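Local coordinates for protein HpcE (Thermus thermophilus, PDB 1WZO) that probably isomerises unsaturated hydroxy-dicarboxylates such as 2-hydroxyhepta-2,4-diene-1,7-dioate, as a four-chain member of the fumarylacetoacetate hydrolase family, at residues S63-P68 against M188-A193; L70-N75 against P141-K146; F93-V98 against V130-V135; D226-E231 against N240-E245. One frame throughout, in Å; residues are numbered along the deposited sequence.

Interaction 1: residues S63-P68 against M188-A193; sequences SRPEEP and MLYSVA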
# COMPACT_ATOMS: atom_id res chain seq x y z
N SER B 63 -15.19 13.46 -38.39
CA SER B 63 -15.64 13.67 -37.02
C SER B 63 -14.89 12.76 -36.05
O SER B 63 -13.70 12.50 -36.23
CB SER B 63 -17.15 13.42 -36.91
OG SER B 63 -17.46 12.07 -37.21
N ARG B 64 -15.59 12.27 -35.03
CA ARG B 64 -14.98 11.40 -34.03
C ARG B 64 -16.00 10.41 -33.47
O ARG B 64 -17.21 10.61 -33.59
CB ARG B 64 -14.39 12.23 -32.89
CG ARG B 64 -15.44 12.92 -32.04
CD ARG B 64 -14.79 13.78 -30.98
NE ARG B 64 -15.78 14.39 -30.09
CZ ARG B 64 -15.47 15.26 -29.14
NH1 ARG B 64 -14.21 15.63 -28.95
NH2 ARG B 64 -16.43 15.77 -28.37
N PRO B 65 -15.52 9.32 -32.84
CA PRO B 65 -16.38 8.29 -32.25
C PRO B 65 -17.44 8.87 -31.31
O PRO B 65 -17.22 9.89 -30.66
CB PRO B 65 -15.38 7.41 -31.49
CG PRO B 65 -14.14 7.53 -32.32
CD PRO B 65 -14.10 9.01 -32.62
N GLU B 66 -18.60 8.20 -31.25
CA GLU B 66 -19.70 8.63 -30.39
C GLU B 66 -19.24 8.79 -28.95
O GLU B 66 -19.73 9.64 -28.21
CB GLU B 66 -20.84 7.60 -30.45
CG GLU B 66 -21.52 7.49 -31.80
CD GLU B 66 -22.39 6.24 -31.91
OE1 GLU B 66 -21.82 5.13 -31.98
OE2 GLU B 66 -23.63 6.37 -31.91
N GLU B 67 -18.30 7.93 -28.55
CA GLU B 67 -17.75 7.98 -27.21
C GLU B 67 -16.34 7.39 -27.24
O GLU B 67 -16.03 6.55 -28.08
CB GLU B 67 -18.64 7.22 -26.21
CG GLU B 67 -18.64 5.71 -26.33
CD GLU B 67 -19.64 5.06 -25.38
OE1 GLU B 67 -20.85 5.19 -25.62
OE2 GLU B 67 -19.21 4.43 -24.40
N PRO B 68 -15.47 7.85 -26.34
CA PRO B 68 -14.09 7.35 -26.28
C PRO B 68 -14.05 5.84 -26.12
O PRO B 68 -14.78 5.28 -25.30
CB PRO B 68 -13.51 8.07 -25.07
CG PRO B 68 -14.30 9.34 -25.00
CD PRO B 68 -15.70 8.87 -25.30
N MET B 188 -5.60 15.44 -31.21
CA MET B 188 -6.40 14.53 -30.38
C MET B 188 -7.87 14.74 -30.73
O MET B 188 -8.33 15.88 -30.83
CB MET B 188 -6.21 14.86 -28.90
CG MET B 188 -5.32 13.91 -28.15
SD MET B 188 -5.39 14.28 -26.39
CE MET B 188 -3.66 14.37 -26.00
N LEU B 189 -8.61 13.65 -30.93
CA LEU B 189 -10.03 13.78 -31.25
C LEU B 189 -10.77 14.23 -30.01
O LEU B 189 -11.61 15.14 -30.06
CB LEU B 189 -10.58 12.45 -31.77
CG LEU B 189 -9.94 12.01 -33.09
CD1 LEU B 189 -10.55 10.69 -33.54
CD2 LEU B 189 -10.15 13.09 -34.17
N TYR B 190 -10.47 13.59 -28.89
CA TYR B 190 -11.04 13.94 -27.59
C TYR B 190 -9.87 14.49 -26.79
O TYR B 190 -8.84 13.82 -26.66
CB TYR B 190 -11.61 12.72 -26.87
CG TYR B 190 -12.99 12.29 -27.31
CD1 TYR B 190 -13.16 11.32 -28.29
CD2 TYR B 190 -14.13 12.84 -26.73
CE1 TYR B 190 -14.44 10.90 -28.68
CE2 TYR B 190 -15.41 12.44 -27.11
CZ TYR B 190 -15.55 11.47 -28.08
OH TYR B 190 -16.81 11.06 -28.45
N SER B 191 -10.02 15.69 -26.24
CA SER B 191 -8.95 16.30 -25.46
C SER B 191 -8.80 15.62 -24.10
O SER B 191 -9.67 14.85 -23.68
CB SER B 191 -9.24 17.78 -25.24
OG SER B 191 -10.38 17.95 -24.42
N VAL B 192 -7.71 15.93 -23.42
CA VAL B 192 -7.46 15.39 -22.10
C VAL B 192 -8.65 15.77 -21.22
O VAL B 192 -9.21 14.94 -20.49
CB VAL B 192 -6.18 15.98 -21.49
CG1 VAL B 192 -6.05 15.55 -20.04
CG2 VAL B 192 -4.97 15.54 -22.31
N ALA B 193 -9.06 17.04 -21.29
CA ALA B 193 -10.19 17.53 -20.50
C ALA B 193 -11.47 16.76 -20.81
O ALA B 193 -12.20 16.37 -19.90
CB ALA B 193 -10.40 19.02 -20.74
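R64 lies over the ring of Y190 along most of its length. CB of R64 rests against CB of L189, 4.0 Å away. CG sits between the backbone N and the carbonyl carbon (chi1 69°), which aims the chain at the tyrosine; from there it is extended to NE. CG passes near CE1 of Y190, and CD of R64 stands over the face, 3.8 Å from the ring centroid, as a CH-pi contact. NE follows over CZ and CE2, and NH2 lies near CE2. The guanidinium is flat on the ring, the two planes 7° apart and CZ of R64 3.9 Å from the centroid of Y190, a stacked cation-pi pair. At the tip, NH1 of R64 donates to O of L189 at 2.9 Å (N-H...O 151°), in the guanidinium plane, and meets E194 in a salt bridge; together they probably fix its rotation. The opposite face of Y190 carries P68, whose CG is 3.7 Å from the centroid. At the ring edge, OH of Y190 donates to O of P65 at 2.5 Å. A leucine in place of Y190 would probably leave the carbonyl of P65 without this donor and deprive R64 of its stacking surface. The sandwich ties the loop between strands 46-50 and 69-73 to the approach of helix 192-200, from which L195 packs on Y190 and P68, and F198 on P68.

Interaction 2: residues L70-N75 against P141-K146; sequences LFWKPN and PPIRAK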
# COMPACT_ATOMS: atom_id res chain seq x y z
N LEU B 70 -12.40 3.33 -24.54
CA LEU B 70 -11.52 3.09 -23.41
C LEU B 70 -11.08 1.65 -23.21
O LEU B 70 -11.83 0.71 -23.49
CB LEU B 70 -12.21 3.55 -22.12
CG LEU B 70 -12.80 4.96 -22.00
CD1 LEU B 70 -13.61 5.04 -20.72
CD2 LEU B 70 -11.68 5.99 -22.00
N PHE B 71 -9.85 1.48 -22.73
CA PHE B 71 -9.31 0.16 -22.43
C PHE B 71 -8.35 0.25 -21.25
O PHE B 71 -7.92 1.34 -20.85
CB PHE B 71 -8.60 -0.47 -23.64
CG PHE B 71 -7.35 0.25 -24.06
CD1 PHE B 71 -7.41 1.30 -24.97
CD2 PHE B 71 -6.11 -0.14 -23.57
CE1 PHE B 71 -6.25 1.94 -25.39
CE2 PHE B 71 -4.95 0.50 -23.98
CZ PHE B 71 -5.02 1.55 -24.90
N TRP B 72 -8.01 -0.91 -20.70
CA TRP B 72 -7.16 -0.99 -19.52
C TRP B 72 -5.75 -1.51 -19.78
O TRP B 72 -5.53 -2.31 -20.69
CB TRP B 72 -7.87 -1.89 -18.51
CG TRP B 72 -7.07 -2.33 -17.31
CD1 TRP B 72 -6.65 -1.56 -16.27
CD2 TRP B 72 -6.69 -3.68 -16.99
NE1 TRP B 72 -6.05 -2.34 -15.31
CE2 TRP B 72 -6.07 -3.64 -15.73
CE3 TRP B 72 -6.83 -4.91 -17.64
CZ2 TRP B 72 -5.58 -4.80 -15.10
CZ3 TRP B 72 -6.35 -6.06 -17.02
CH2 TRP B 72 -5.73 -5.99 -15.76
N LYS B 73 -4.80 -1.04 -18.98
CA LYS B 73 -3.42 -1.51 -19.03
C LYS B 73 -3.10 -1.89 -17.58
O LYS B 73 -3.19 -1.05 -16.68
CB LYS B 73 -2.44 -0.41 -19.50
CG LYS B 73 -2.55 -0.02 -20.97
CD LYS B 73 -1.91 -1.04 -21.95
CE LYS B 73 -0.38 -0.97 -21.97
NZ LYS B 73 0.21 -1.59 -23.22
N PRO B 74 -2.76 -3.17 -17.33
CA PRO B 74 -2.44 -3.64 -15.98
C PRO B 74 -1.15 -3.04 -15.44
O PRO B 74 -0.24 -2.73 -16.21
CB PRO B 74 -2.34 -5.15 -16.15
CG PRO B 74 -1.81 -5.28 -17.53
CD PRO B 74 -2.61 -4.26 -18.31
N ASN B 75 -1.07 -2.88 -14.13
CA ASN B 75 0.13 -2.32 -13.52
C ASN B 75 1.33 -3.24 -13.82
O ASN B 75 2.47 -2.78 -13.81
CB ASN B 75 -0.06 -2.14 -12.01
CG ASN B 75 -0.95 -0.94 -11.67
OD1 ASN B 75 -1.41 -0.80 -10.54
ND2 ASN B 75 -1.17 -0.07 -12.64
N PRO B 141 -8.84 -3.06 -28.01
CA PRO B 141 -7.82 -4.10 -28.23
C PRO B 141 -7.83 -5.09 -27.06
O PRO B 141 -7.96 -4.69 -25.90
CB PRO B 141 -6.52 -3.30 -28.31
CG PRO B 141 -6.78 -2.18 -27.35
CD PRO B 141 -8.20 -1.77 -27.69
N PRO B 142 -7.70 -6.39 -27.35
CA PRO B 142 -7.70 -7.40 -26.28
C PRO B 142 -6.61 -7.20 -25.23
O PRO B 142 -5.54 -6.64 -25.50
CB PRO B 142 -7.53 -8.72 -27.04
CG PRO B 142 -8.19 -8.43 -28.36
CD PRO B 142 -7.67 -7.04 -28.67
N ILE B 143 -6.89 -7.66 -24.02
CA ILE B 143 -5.95 -7.58 -22.92
C ILE B 143 -4.70 -8.39 -23.27
O ILE B 143 -3.58 -7.99 -22.96
CB ILE B 143 -6.61 -8.09 -21.62
CG1 ILE B 143 -7.65 -7.05 -21.17
CG2 ILE B 143 -5.56 -8.34 -20.55
CD1 ILE B 143 -8.60 -7.53 -20.08
N ARG B 144 -4.88 -9.52 -23.95
CA ARG B 144 -3.74 -10.35 -24.33
C ARG B 144 -2.79 -9.61 -25.28
O ARG B 144 -1.59 -9.89 -25.31
CB ARG B 144 -4.23 -11.64 -25.01
CG ARG B 144 -3.12 -12.65 -25.25
CD ARG B 144 -3.67 -14.06 -25.40
NE ARG B 144 -4.21 -14.33 -26.72
CZ ARG B 144 -3.47 -14.70 -27.77
NH1 ARG B 144 -2.16 -14.85 -27.63
NH2 ARG B 144 -4.05 -14.92 -28.94
N ALA B 145 -3.33 -8.68 -26.05
CA ALA B 145 -2.53 -7.92 -27.01
C ALA B 145 -1.87 -6.66 -26.43
O ALA B 145 -0.82 -6.23 -26.90
CB ALA B 145 -3.41 -7.51 -28.20
N LYS B 146 -2.49 -6.10 -25.40
CA LYS B 146 -2.00 -4.86 -24.80
C LYS B 146 -1.51 -4.96 -23.36
O LYS B 146 -0.62 -4.20 -22.96
CB LYS B 146 -3.12 -3.81 -24.82
CG LYS B 146 -3.76 -3.56 -26.17
CD LYS B 146 -2.93 -2.62 -27.01
CE LYS B 146 -2.97 -1.20 -26.45
NZ LYS B 146 -2.10 -0.28 -27.24
O HOH W 1 -6.71 -3.93 -22.93
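K73 and K146 meet at the close-packed end of this contact, where NZ of K73 donates to the backbone O of K146 at 2.8 Å, 23° off the carbonyl plane. Bends at chi2 and chi3 of K73, both -76°, curl its chain so that CD also comes within 4.2 Å of CB of K146. The F71 ring crosses the K146 chain at about a right angle, its CE2 3.6 Å from CE of K146. P141, which follows a cis peptide bond, places CG over one face of F71, 4.2 Å from the ring centroid and 15° off the normal, a CH-pi contact. The two ammonium groups, NZ of K73 and NZ of K146, are 4.8 Å apart, but each forms a salt bridge with D128, whose carboxylate probably offsets their like charges. In the FAA-hydrolase C-terminal fold these contacts join the one-turn helix 143-146 to strand 69-73, with D128 contributed by strand 120-131. Away from D128 the packing thins. W72 offers only a ring edge to I143, CE3 meeting the single methyl CD1 at 4.0 Å. Next to them a water bridges the backbones, donating to O of W72 at 3.0 Å and, weakly, to O of P141 at 3.3 Å. I143 remains partly exposed on this looser side, even with the second subunit close by: its M203 packs on I143, and its W72 stacks on W72 of this chain.

Interaction 3: residues F93-V98 against V130-V135; sequences FVHYEV and VARDYV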
# COMPACT_ATOMS: atom_id res chain seq x y z
N PHE B 93 3.78 -9.03 -35.56
CA PHE B 93 3.47 -7.61 -35.64
C PHE B 93 3.34 -6.89 -34.30
O PHE B 93 2.24 -6.71 -33.80
CB PHE B 93 2.17 -7.41 -36.43
CG PHE B 93 2.08 -8.22 -37.69
CD1 PHE B 93 1.41 -9.44 -37.70
CD2 PHE B 93 2.68 -7.78 -38.87
CE1 PHE B 93 1.33 -10.21 -38.87
CE2 PHE B 93 2.60 -8.53 -40.04
CZ PHE B 93 1.93 -9.75 -40.04
N VAL B 94 4.48 -6.47 -33.74
CA VAL B 94 4.51 -5.74 -32.47
C VAL B 94 4.83 -4.27 -32.78
O VAL B 94 5.76 -3.98 -33.53
CB VAL B 94 5.58 -6.30 -31.52
CG1 VAL B 94 5.63 -5.49 -30.24
CG2 VAL B 94 5.26 -7.75 -31.21
N HIS B 95 4.05 -3.36 -32.20
CA HIS B 95 4.21 -1.93 -32.44
C HIS B 95 4.33 -1.10 -31.17
O HIS B 95 3.72 -1.41 -30.14
CB HIS B 95 3.01 -1.40 -33.22
CG HIS B 95 2.87 -1.98 -34.59
ND1 HIS B 95 3.19 -1.28 -35.73
CD2 HIS B 95 2.45 -3.19 -35.01
CE1 HIS B 95 2.97 -2.03 -36.79
NE2 HIS B 95 2.52 -3.20 -36.38
N TYR B 96 5.12 -0.03 -31.24
CA TYR B 96 5.24 0.88 -30.11
C TYR B 96 4.12 1.89 -30.35
O TYR B 96 3.56 1.95 -31.44
CB TYR B 96 6.61 1.61 -30.12
CG TYR B 96 6.76 2.63 -31.24
CD1 TYR B 96 6.03 3.82 -31.23
CD2 TYR B 96 7.59 2.38 -32.33
CE1 TYR B 96 6.10 4.73 -32.30
CE2 TYR B 96 7.67 3.28 -33.41
CZ TYR B 96 6.92 4.44 -33.38
OH TYR B 96 6.95 5.31 -34.45
N GLU B 97 3.78 2.66 -29.33
CA GLU B 97 2.75 3.70 -29.46
C GLU B 97 3.15 4.84 -28.53
O GLU B 97 3.04 4.73 -27.31
CB GLU B 97 1.36 3.17 -29.09
CG GLU B 97 0.75 2.23 -30.14
CD GLU B 97 -0.74 1.96 -29.95
OE1 GLU B 97 -1.32 1.24 -30.78
OE2 GLU B 97 -1.33 2.47 -28.97
N VAL B 98 3.63 5.95 -29.11
CA VAL B 98 4.02 7.08 -28.28
C VAL B 98 2.79 7.88 -27.87
O VAL B 98 2.02 8.35 -28.71
CB VAL B 98 5.06 8.00 -29.02
CG1 VAL B 98 4.49 8.50 -30.34
CG2 VAL B 98 5.45 9.16 -28.12
N VAL B 130 1.67 -2.83 -28.40
CA VAL B 130 0.60 -3.73 -28.78
C VAL B 130 1.14 -4.83 -29.69
O VAL B 130 2.03 -4.59 -30.50
CB VAL B 130 -0.54 -2.99 -29.51
CG1 VAL B 130 -0.00 -2.28 -30.76
CG2 VAL B 130 -1.63 -3.98 -29.92
N ALA B 131 0.61 -6.03 -29.51
CA ALA B 131 0.99 -7.16 -30.36
C ALA B 131 -0.25 -7.38 -31.22
O ALA B 131 -1.21 -8.04 -30.80
CB ALA B 131 1.29 -8.39 -29.51
N ARG B 132 -0.24 -6.80 -32.41
CA ARG B 132 -1.38 -6.90 -33.32
C ARG B 132 -1.77 -8.32 -33.69
O ARG B 132 -2.91 -8.57 -34.10
CB ARG B 132 -1.13 -6.06 -34.57
CG ARG B 132 -1.09 -4.56 -34.27
CD ARG B 132 -1.14 -3.71 -35.52
NE ARG B 132 -1.22 -2.28 -35.21
CZ ARG B 132 -2.21 -1.72 -34.52
NH1 ARG B 132 -3.22 -2.45 -34.07
NH2 ARG B 132 -2.20 -0.41 -34.29
N ASP B 133 -0.84 -9.26 -33.53
CA ASP B 133 -1.10 -10.67 -33.82
C ASP B 133 -2.30 -11.13 -33.01
O ASP B 133 -3.09 -11.96 -33.45
CB ASP B 133 0.08 -11.55 -33.42
CG ASP B 133 1.35 -11.23 -34.18
OD1 ASP B 133 1.83 -10.08 -34.08
OD2 ASP B 133 1.87 -12.14 -34.85
N TYR B 134 -2.43 -10.58 -31.80
CA TYR B 134 -3.49 -10.99 -30.90
C TYR B 134 -4.73 -10.12 -30.87
O TYR B 134 -5.56 -10.27 -29.98
CB TYR B 134 -2.92 -11.14 -29.49
CG TYR B 134 -1.58 -11.86 -29.45
CD1 TYR B 134 -1.38 -13.04 -30.18
CD2 TYR B 134 -0.52 -11.36 -28.70
CE1 TYR B 134 -0.14 -13.69 -30.16
CE2 TYR B 134 0.71 -12.00 -28.68
CZ TYR B 134 0.90 -13.16 -29.41
OH TYR B 134 2.13 -13.78 -29.40
N VAL B 135 -4.87 -9.22 -31.83
CA VAL B 135 -6.03 -8.34 -31.88
C VAL B 135 -7.17 -8.89 -32.74
O VAL B 135 -6.94 -9.47 -33.80
CB VAL B 135 -5.64 -6.93 -32.40
CG1 VAL B 135 -6.89 -6.06 -32.54
CG2 VAL B 135 -4.66 -6.27 -31.45
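D133 and R132 both hold CG beside the backbone N, anti to the carbonyl carbon (chi1 -62° and -67°), which sends the carboxylate to the backbone of F93 and the arginine chain across H95. The frame is an antiparallel strand pair, 94-104 with 120-131, where the second strand passes into a 3-10 turn. V94 and A131 form a non-hydrogen-bonded pair, H95 and V130 a hydrogen-bonded one, with H95 N to V130 O at 2.9 Å and V130 N to H95 O at 3.0 Å. R132 N continues the pairing to F93 O at 2.8 Å. Beyond it, OD1 of D133 accepts from F93 N at 2.7 Å through its syn lone pair (N-H...O 157°), while OD2 accepts from R92 N. Replacing D133 by an alanine is likely to leave both N-H groups without these acceptors. Over the imidazole of H95, whose ND1 bonds to S220, NE of R132 stands 3.8 Å above the ring plane, offset toward the rim. Extended as far as NE, the arginine ends near E97, where NH2 of R132 and OE1 of E97 make a long salt bridge of 4.0 Å, of charges only: the oxygen lies well out of the guanidinium plane and no N-H points at it.

Interaction 4: residues D226-E231 against N240-E245; sequences DVMRLE and NPIEEE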
# COMPACT_ATOMS: atom_id res chain seq x y z
N ASP B 226 15.82 -3.93 -31.18
CA ASP B 226 15.60 -2.51 -31.40
C ASP B 226 15.62 -1.74 -30.09
O ASP B 226 15.28 -2.28 -29.03
CB ASP B 226 14.26 -2.25 -32.08
CG ASP B 226 14.23 -2.72 -33.52
OD1 ASP B 226 15.31 -2.88 -34.11
OD2 ASP B 226 13.11 -2.91 -34.05
N VAL B 227 16.02 -0.47 -30.16
CA VAL B 227 16.06 0.41 -29.01
C VAL B 227 15.06 1.52 -29.30
O VAL B 227 15.25 2.32 -30.21
CB VAL B 227 17.47 1.01 -28.79
CG1 VAL B 227 17.44 1.98 -27.62
CG2 VAL B 227 18.47 -0.10 -28.52
N MET B 228 13.98 1.54 -28.53
CA MET B 228 12.94 2.55 -28.73
C MET B 228 13.18 3.77 -27.86
O MET B 228 13.43 3.65 -26.66
CB MET B 228 11.57 1.96 -28.41
CG MET B 228 11.22 0.73 -29.24
SD MET B 228 9.68 -0.06 -28.69
CE MET B 228 10.19 -0.64 -27.08
N ARG B 229 13.12 4.95 -28.48
CA ARG B 229 13.29 6.19 -27.74
C ARG B 229 12.13 7.11 -28.10
O ARG B 229 12.04 7.61 -29.23
CB ARG B 229 14.61 6.88 -28.09
CG ARG B 229 14.93 8.05 -27.17
CD ARG B 229 16.21 8.75 -27.59
NE ARG B 229 16.05 9.48 -28.84
CZ ARG B 229 16.97 9.55 -29.79
NH1 ARG B 229 18.14 8.93 -29.63
NH2 ARG B 229 16.74 10.26 -30.89
N LEU B 230 11.24 7.31 -27.14
CA LEU B 230 10.08 8.15 -27.35
C LEU B 230 10.30 9.50 -26.68
O LEU B 230 10.82 9.58 -25.57
CB LEU B 230 8.82 7.47 -26.78
CG LEU B 230 8.13 6.44 -27.67
CD1 LEU B 230 9.14 5.43 -28.20
CD2 LEU B 230 7.03 5.75 -26.88
N GLU B 231 9.89 10.56 -27.36
CA GLU B 231 10.05 11.90 -26.84
C GLU B 231 8.79 12.73 -27.02
O GLU B 231 8.08 12.59 -28.01
CB GLU B 231 11.22 12.61 -27.54
CG GLU B 231 12.59 12.05 -27.19
CD GLU B 231 13.72 12.71 -27.99
OE1 GLU B 231 13.67 13.94 -28.19
OE2 GLU B 231 14.65 11.99 -28.40
N ASN B 240 13.80 2.38 -24.29
CA ASN B 240 13.75 0.97 -23.93
C ASN B 240 14.15 0.03 -25.05
O ASN B 240 13.66 0.13 -26.18
CB ASN B 240 12.34 0.56 -23.47
CG ASN B 240 11.82 1.41 -22.34
OD1 ASN B 240 11.20 2.45 -22.57
ND2 ASN B 240 12.08 0.99 -21.12
N PRO B 241 15.06 -0.91 -24.74
CA PRO B 241 15.49 -1.87 -25.75
C PRO B 241 14.50 -3.04 -25.69
O PRO B 241 13.75 -3.17 -24.72
CB PRO B 241 16.89 -2.25 -25.28
CG PRO B 241 16.78 -2.15 -23.79
CD PRO B 241 15.97 -0.90 -23.59
N ILE B 242 14.51 -3.87 -26.72
CA ILE B 242 13.62 -5.03 -26.80
C ILE B 242 14.43 -6.32 -26.88
O ILE B 242 15.42 -6.40 -27.60
CB ILE B 242 12.74 -4.95 -28.05
CG1 ILE B 242 11.98 -3.63 -28.07
CG2 ILE B 242 11.78 -6.14 -28.08
CD1 ILE B 242 11.22 -3.39 -29.35
N GLU B 243 13.99 -7.33 -26.13
CA GLU B 243 14.65 -8.63 -26.11
C GLU B 243 13.56 -9.69 -26.26
O GLU B 243 12.40 -9.45 -25.94
CB GLU B 243 15.38 -8.85 -24.78
CG GLU B 243 16.75 -8.20 -24.65
CD GLU B 243 17.36 -8.43 -23.28
OE1 GLU B 243 16.97 -9.42 -22.62
OE2 GLU B 243 18.24 -7.64 -22.87
N GLU B 244 13.95 -10.86 -26.75
CA GLU B 244 12.99 -11.95 -26.91
C GLU B 244 12.76 -12.61 -25.56
O GLU B 244 13.64 -12.60 -24.70
CB GLU B 244 13.50 -12.98 -27.90
CG GLU B 244 13.67 -12.45 -29.31
CD GLU B 244 13.18 -13.43 -30.35
OE1 GLU B 244 11.96 -13.73 -30.34
OE2 GLU B 244 14.00 -13.90 -31.16
N GLU B 245 11.57 -13.19 -25.38
CA GLU B 245 11.26 -13.86 -24.13
C GLU B 245 12.19 -15.05 -23.98
O GLU B 245 12.73 -15.57 -24.96
CB GLU B 245 9.81 -14.35 -24.14
CG GLU B 245 8.80 -13.25 -24.41
CD GLU B 245 7.37 -13.72 -24.32
OE1 GLU B 245 7.01 -14.72 -24.98
OE2 GLU B 245 6.59 -13.08 -23.58
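M228 and N240 meet through flat peptide groups, and their two carbonyls are used differently. The N-H of M228 reaches O of N240 at 2.8 Å from above the carbonyl plane, 39° out of it. In return, N of N240 donates to O of M228 at 2.7 Å, in the plane of that carbonyl. This reciprocal, hydrogen-bonded pair belongs to a beta hairpin of strands 227-232 and 237-244, the former lying between its hairpin partner and strand 170-175 in a mixed sheet. A third carbonyl, of D226, receives N of I242 at 2.9 Å nearly in line with the C=O (C=O...N 173°), though the bond is bent at the hydrogen, and CA of P241 approaches the same D226 O at 3.3 Å as a CA-H...O contact. P241, which has no N-H to give, occupies a non-hydrogen-bonded position opposite V227, so the pairing loses no bond there; their side chains meet at CG2 of V227 and CB of P241, 4.2 Å apart. The polar ends of the flanking residues turn to other partners: the amide ND2 of N240 bonds to O of P80 and of G83, and the carboxylate of D226 takes N of R223 and ND2 of N176. On the buried side, M228 also packs on N127 and L129 of strand 120-131. A bend at its chi3 (-67°) brings the terminal methyl against I242, with CE of M228 3.6 Å from CG1 and SD 3.7 Å from CD1 of I242.

How the interactions relate
Along the chain, interaction 3 is nested inside the loop closed by interaction 2, itself nested inside that of interaction 1; interaction 4 follows in series. Interactions 1 and 2, centres 19 Å apart, adjoin only in sequence, 63-68 running almost directly into 70-75. Interactions 2 and 3, centres 11 Å apart, touch through the backbones of A145 and A131. D128 pairs with K73 and K146, and E97 makes a weak, long ion pair with K146; the cluster of E97, E99 and D128 is consistent with the acidic metal site of FAH-family enzymes. Interaction 4, centred 13 Å from interaction 3, packs M228 on Y96 and L230 on V98. Interaction 1 lies 29 Å from it, across the chain's centre.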